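Local coordinates for putative hemin storage protein (Bordetella bronchiseptica, PDB 6AU1) that cleaves deacetylated poly-beta-1,6-N-acetylglucosamine through its glycoside hydrolase domain, the part described here, and can disrupt bacterial biofilms, at residues N331-Y335 with L349-M353; E300-R304 with L317-M321. One frame throughout, in Å; residues are numbered along the deposited sequence.

Contact 1. Residues N331-Y335 with L349-M353; sequences NYGYY and LRDVM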
loop_
_atom_site.group_PDB
_atom_site.type_symbol
_atom_site.label_atom_id
_atom_site.label_comp_id
_atom_site.label_asym_id
_atom_site.label_seq_id
_atom_site.Cartn_x
_atom_site.Cartn_y
_atom_site.Cartn_z
ATOM N N ASN A 331 -11.723 12.608 -4.059
ATOM C CA ASN A 331 -10.385 12.055 -4.226
ATOM C C ASN A 331 -10.464 10.580 -4.582
ATOM O O ASN A 331 -11.092 9.808 -3.862
ATOM C CB ASN A 331 -9.549 12.229 -2.957
ATOM C CG ASN A 331 -9.494 13.661 -2.485
ATOM O OD1 ASN A 331 -8.778 14.486 -3.055
ATOM N ND2 ASN A 331 -10.243 13.968 -1.428
ATOM N N TYR A 332 -9.847 10.192 -5.695
ATOM C CA TYR A 332 -9.933 8.808 -6.146
ATOM C C TYR A 332 -8.844 8.530 -7.160
ATOM O O TYR A 332 -8.059 9.411 -7.497
ATOM C CB TYR A 332 -11.324 8.485 -6.731
ATOM C CG TYR A 332 -11.826 9.470 -7.764
ATOM C CD1 TYR A 332 -11.360 9.432 -9.074
ATOM C CD2 TYR A 332 -12.777 10.428 -7.430
ATOM C CE1 TYR A 332 -11.817 10.342 -10.021
ATOM C CE2 TYR A 332 -13.245 11.339 -8.374
ATOM C CZ TYR A 332 -12.752 11.282 -9.665
ATOM O OH TYR A 332 -13.202 12.176 -10.601
ATOM N N GLY A 333 -8.793 7.295 -7.626
ATOM C CA GLY A 333 -7.762 6.899 -8.570
ATOM C C GLY A 333 -7.952 5.448 -8.938
ATOM O O GLY A 333 -8.985 4.852 -8.612
ATOM N N TYR A 334 -6.973 4.865 -9.620
ATOM C CA TYR A 334 -7.126 3.467 -9.990
ATOM C C TYR A 334 -5.787 2.741 -10.009
ATOM O O TYR A 334 -4.716 3.346 -10.126
ATOM C CB TYR A 334 -7.824 3.324 -11.357
ATOM C CG TYR A 334 -6.999 3.824 -12.523
ATOM C CD1 TYR A 334 -6.045 3.004 -13.130
ATOM C CD2 TYR A 334 -7.173 5.108 -13.027
ATOM C CE1 TYR A 334 -5.278 3.463 -14.192
ATOM C CE2 TYR A 334 -6.414 5.576 -14.087
ATOM C CZ TYR A 334 -5.471 4.747 -14.672
ATOM O OH TYR A 334 -4.705 5.199 -15.725
ATOM N N TYR A 335 -5.897 1.421 -9.892
ATOM C CA TYR A 335 -4.776 0.494 -9.956
ATOM C C TYR A 335 -5.272 -0.728 -10.722
ATOM O O TYR A 335 -6.369 -1.202 -10.451
ATOM C CB TYR A 335 -4.308 0.100 -8.544
ATOM C CG TYR A 335 -3.238 -0.967 -8.543
ATOM C CD1 TYR A 335 -2.018 -0.750 -9.174
ATOM C CD2 TYR A 335 -3.437 -2.189 -7.901
ATOM C CE1 TYR A 335 -1.022 -1.736 -9.173
ATOM C CE2 TYR A 335 -2.454 -3.172 -7.894
ATOM C CZ TYR A 335 -1.247 -2.940 -8.538
ATOM O OH TYR A 335 -0.271 -3.923 -8.536
ATOM N N LEU A 349 -11.353 8.252 -19.826
ATOM C CA LEU A 349 -11.196 8.617 -18.417
ATOM C C LEU A 349 -10.656 10.015 -18.186
ATOM O O LEU A 349 -10.681 10.499 -17.057
ATOM C CB LEU A 349 -10.260 7.643 -17.704
ATOM C CG LEU A 349 -10.752 6.333 -17.116
ATOM C CD1 LEU A 349 -9.728 5.840 -16.091
ATOM C CD2 LEU A 349 -12.130 6.468 -16.493
ATOM N N ARG A 350 -10.134 10.645 -19.235
ATOM C CA ARG A 350 -9.506 11.954 -19.101
ATOM C C ARG A 350 -10.375 12.954 -18.339
ATOM O O ARG A 350 -9.886 13.638 -17.435
ATOM C CB ARG A 350 -9.154 12.522 -20.479
ATOM C CG ARG A 350 -8.238 13.730 -20.424
ATOM C CD ARG A 350 -7.849 14.208 -21.817
ATOM N NE ARG A 350 -7.323 13.124 -22.644
ATOM C CZ ARG A 350 -7.923 12.658 -23.737
ATOM N NH1 ARG A 350 -7.370 11.669 -24.429
ATOM N NH2 ARG A 350 -9.072 13.184 -24.145
ATOM N N ASP A 351 -11.664 13.030 -18.669
ATOM C CA ASP A 351 -12.476 14.094 -18.092
ATOM C C ASP A 351 -12.712 13.899 -16.593
ATOM O O ASP A 351 -12.847 14.882 -15.865
ATOM C CB ASP A 351 -13.819 14.258 -18.836
ATOM C CG ASP A 351 -14.645 12.978 -18.907
ATOM O OD1 ASP A 351 -14.268 11.945 -18.316
ATOM O OD2 ASP A 351 -15.710 13.027 -19.573
ATOM N N VAL A 352 -12.745 12.656 -16.123
ATOM C CA VAL A 352 -12.957 12.445 -14.692
ATOM C C VAL A 352 -11.646 12.328 -13.903
ATOM O O VAL A 352 -11.653 12.418 -12.679
ATOM C CB VAL A 352 -13.823 11.197 -14.412
ATOM C CG1 VAL A 352 -15.279 11.483 -14.756
ATOM C CG2 VAL A 352 -13.298 9.978 -15.163
ATOM N N MET A 353 -10.522 12.150 -14.590
ATOM C CA MET A 353 -9.255 12.060 -13.874
ATOM C C MET A 353 -8.564 13.414 -13.869
ATOM O O MET A 353 -7.574 13.607 -13.165
ATOM C CB MET A 353 -8.355 10.978 -14.477
ATOM C CG MET A 353 -8.731 9.556 -14.068
ATOM S SD MET A 353 -8.474 9.221 -12.304
ATOM C CE MET A 353 -6.680 9.304 -12.196
#
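The phenol of Y332 reaches from a barrel strand to the end of a helix and gives its hydrogen to the main chain: Y332 OH donates to V352 O at 2.6 Å, the one hydrogen bond between N331-Y335 and L349-M353. The fold is a TIM-type barrel; strand 332-335 is the one that closes its sheet, pairing with strands 8-12 and 297-305, and helix 346-353 packs outside it. The axes of the two short segments come no closer than 10.6 Å, so long side chains must fill the interval. The bond to V352 lies in the carbonyl plane on a lone pair, with a C=O...O angle of 142°. R325 is a second hydrogen-bond partner of the same hydroxyl, which therefore holds both a helix carbonyl and an arginine of helix 314-326.

M353 buries more surface than any other helix residue here. Two successive turns (chi2 and chi3 both -67°) fold its chain back, which brings the thioether to the sheet between two tyrosines. M353 SD lies at the edge of the Y332 ring, 5.4 Å from the ring centroid and 77° off the normal, a Met-aromatic contact. Its methyl instead approaches the second tyrosine, M353 CE lying 4.2 Å from Y334 CE2. The hydroxyl of Y334 is hydrogen-bonded to D337, fixing the far end of that ring, while L39 of helix 22-39 touches both Y334 and M353. One turn earlier on the helix, L349 meets the same ring atom obliquely, with L349 CD1 3.9 Å from Y334 CE2.

Contact 2. Residues E300-R304 with L317-M321; sequences ELQAR and LRRQM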
loop_
_atom_site.group_PDB
_atom_site.type_symbol
_atom_site.label_atom_id
_atom_site.label_comp_id
_atom_site.label_asym_id
_atom_site.label_seq_id
_atom_site.Cartn_x
_atom_site.Cartn_y
_atom_site.Cartn_z
ATOM N N GLU A 300 -9.414 4.283 -3.981
ATOM C CA GLU A 300 -8.606 3.657 -5.019
ATOM C C GLU A 300 -9.370 2.499 -5.653
ATOM O O GLU A 300 -9.617 1.476 -5.016
ATOM C CB GLU A 300 -7.274 3.182 -4.447
ATOM C CG GLU A 300 -6.328 2.681 -5.509
ATOM C CD GLU A 300 -4.906 2.547 -5.011
ATOM O OE1 GLU A 300 -4.679 2.561 -3.780
ATOM O OE2 GLU A 300 -4.012 2.424 -5.867
ATOM N N LEU A 301 -9.740 2.682 -6.916
ATOM C CA LEU A 301 -10.585 1.730 -7.635
ATOM C C LEU A 301 -9.733 0.711 -8.365
ATOM O O LEU A 301 -8.545 0.947 -8.584
ATOM C CB LEU A 301 -11.465 2.474 -8.642
ATOM C CG LEU A 301 -12.316 3.588 -8.045
ATOM C CD1 LEU A 301 -12.862 4.467 -9.148
ATOM C CD2 LEU A 301 -13.465 2.965 -7.247
ATOM N N GLN A 302 -10.322 -0.418 -8.750
ATOM C CA GLN A 302 -9.548 -1.384 -9.522
ATOM C C GLN A 302 -9.871 -1.279 -11.007
ATOM O O GLN A 302 -11.035 -1.174 -11.395
ATOM C CB GLN A 302 -9.781 -2.814 -9.021
ATOM C CG GLN A 302 -11.188 -3.356 -9.194
ATOM C CD GLN A 302 -11.362 -4.712 -8.512
ATOM O OE1 GLN A 302 -12.076 -4.823 -7.519
ATOM N NE2 GLN A 302 -10.705 -5.749 -9.044
ATOM N N ALA A 303 -8.824 -1.294 -11.830
ATOM C CA ALA A 303 -8.973 -1.243 -13.279
ATOM C C ALA A 303 -8.803 -2.625 -13.907
ATOM O O ALA A 303 -9.010 -2.805 -15.111
ATOM C CB ALA A 303 -7.964 -0.271 -13.880
ATOM N N ARG A 304 -8.426 -3.598 -13.089
ATOM C CA ARG A 304 -8.208 -4.946 -13.572
ATOM C C ARG A 304 -8.877 -5.944 -12.639
ATOM O O ARG A 304 -8.925 -5.744 -11.422
ATOM C CB ARG A 304 -6.700 -5.231 -13.699
ATOM C CG ARG A 304 -6.360 -6.627 -14.192
ATOM C CD ARG A 304 -4.898 -6.729 -14.650
ATOM N NE ARG A 304 -4.585 -8.067 -15.127
ATOM C CZ ARG A 304 -4.845 -8.504 -16.354
ATOM N NH1 ARG A 304 -5.411 -7.695 -17.250
ATOM N NH2 ARG A 304 -4.535 -9.749 -16.689
ATOM N N LEU A 317 -15.353 1.479 -14.806
ATOM C CA LEU A 317 -14.468 2.274 -13.965
ATOM C C LEU A 317 -14.927 3.732 -13.910
ATOM O O LEU A 317 -14.969 4.349 -12.838
ATOM C CB LEU A 317 -13.038 2.180 -14.493
ATOM C CG LEU A 317 -11.937 2.887 -13.702
ATOM C CD1 LEU A 317 -11.880 2.341 -12.294
ATOM C CD2 LEU A 317 -10.588 2.705 -14.413
ATOM N N ARG A 318 -15.275 4.280 -15.068
ATOM C CA ARG A 318 -15.744 5.659 -15.119
ATOM C C ARG A 318 -17.044 5.813 -14.335
ATOM O O ARG A 318 -17.243 6.827 -13.650
ATOM C CB ARG A 318 -15.940 6.122 -16.565
ATOM C CG ARG A 318 -16.207 7.627 -16.699
ATOM C CD ARG A 318 -16.317 8.034 -18.160
ATOM N NE ARG A 318 -16.508 9.479 -18.332
ATOM C CZ ARG A 318 -17.668 10.105 -18.156
ATOM N NH1 ARG A 318 -18.746 9.420 -17.794
ATOM N NH2 ARG A 318 -17.755 11.418 -18.336
ATOM N N ARG A 319 -17.934 4.829 -14.434
ATOM C CA ARG A 319 -19.203 4.918 -13.708
ATOM C C ARG A 319 -18.950 4.949 -12.205
ATOM O O ARG A 319 -19.673 5.628 -11.468
ATOM C CB ARG A 319 -20.135 3.753 -14.045
ATOM C CG ARG A 319 -20.839 3.852 -15.385
ATOM C CD ARG A 319 -21.750 2.650 -15.585
ATOM N NE ARG A 319 -22.082 2.428 -16.990
ATOM C CZ ARG A 319 -22.339 1.234 -17.514
ATOM N NH1 ARG A 319 -22.294 0.146 -16.752
ATOM N NH2 ARG A 319 -22.633 1.124 -18.802
ATOM N N GLN A 320 -17.928 4.220 -11.752
ATOM C CA GLN A 320 -17.581 4.249 -10.332
ATOM C C GLN A 320 -17.076 5.639 -9.942
ATOM O O GLN A 320 -17.443 6.171 -8.889
ATOM C CB GLN A 320 -16.536 3.176 -9.988
ATOM C CG GLN A 320 -17.106 1.773 -10.025
ATOM C CD GLN A 320 -16.088 0.733 -9.603
ATOM O OE1 GLN A 320 -14.887 0.913 -9.802
ATOM N NE2 GLN A 320 -16.562 -0.350 -9.004
ATOM N N MET A 321 -16.266 6.243 -10.805
ATOM C CA MET A 321 -15.766 7.586 -10.529
ATOM C C MET A 321 -16.901 8.608 -10.515
ATOM O O MET A 321 -16.936 9.475 -9.644
ATOM C CB MET A 321 -14.696 7.980 -11.545
ATOM C CG MET A 321 -13.411 7.166 -11.379
ATOM S SD MET A 321 -12.228 7.534 -12.674
ATOM C CE MET A 321 -10.895 6.424 -12.214
HETATM O O HOH W 1 -13.144 -0.480 -7.977
HETATM O O HOH W 2 -13.909 -0.996 -11.552
HETATM O O HOH W 3 -14.730 -3.072 -8.586
#
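Apolar contacts centre on L301, whose side chain leaves strand 300-302 toward helix 317-321 and meets three of its residues. L301 CD1 lies 3.5 Å from M321 CG, and L301 CB is 3.7 Å from L317 CD1. L317, its CG turned opposite the backbone N (chi1 -177°), divides its two methyls between strand residues: CD1 covers L301, while L317 CD2 reaches A303 CB at 4.0 Å. M321, stretched out, continues past L301 toward Y332 and Y334 on the adjoining strand. The Q320 chain lies antiparallel to L301, its CB and amide oxygen both against the leucine methyls.

No direct hydrogen bond joins the segments; their polar link is made by water. Q320 OE1 accepts from two waters, and both also bind the backbone of Q302. The first accepts from Q302 N and donates to Q320 OE1, each bond 2.9 Å. The second donates to Q302 O at 2.9 Å and to Q320 OE1 at 2.8 Å. One amide oxygen thus serves, through solvent, both the N-H and the C=O of a single strand residue. A third water joins the two glutamine side chains by weak bonds.

Within the strand segment, Q302 NE2 donates to R304 O at 3.0 Å with a nearly straight N-H...O angle of 168°. The acceptor lies in the Q302 amide plane, and Q302 OE1 takes a hydrogen bond from the backbone N of M271, so both ends of the amide are engaged.

The segment axes lie 9.4 Å apart and run nearly antiparallel, at 156°, as expected for a strand and its following outer helix in a beta/alpha TIM barrel.

Both contacts join the barrel sheet to its outer helices, and their strands, 297-305 and 332-335, are parallel neighbours linked by probable hydrogen bonds from L301 N to G333 O and from A303 N to Y335 O. The helices meet too: V352 CG2 packs 3.6 Å from M321 SD, and R318 forms a salt bridge with D351. Contact 1 is buried at all six touching residues, whereas contact 2 has one partly exposed member, Q320, on its water-lined side. The buried areas are similar, 240 and 232 Å², but the chemistry differs: tyrosines, a thioether and a direct hydrogen bond in contact 1, aliphatic packing with bridging waters in contact 2.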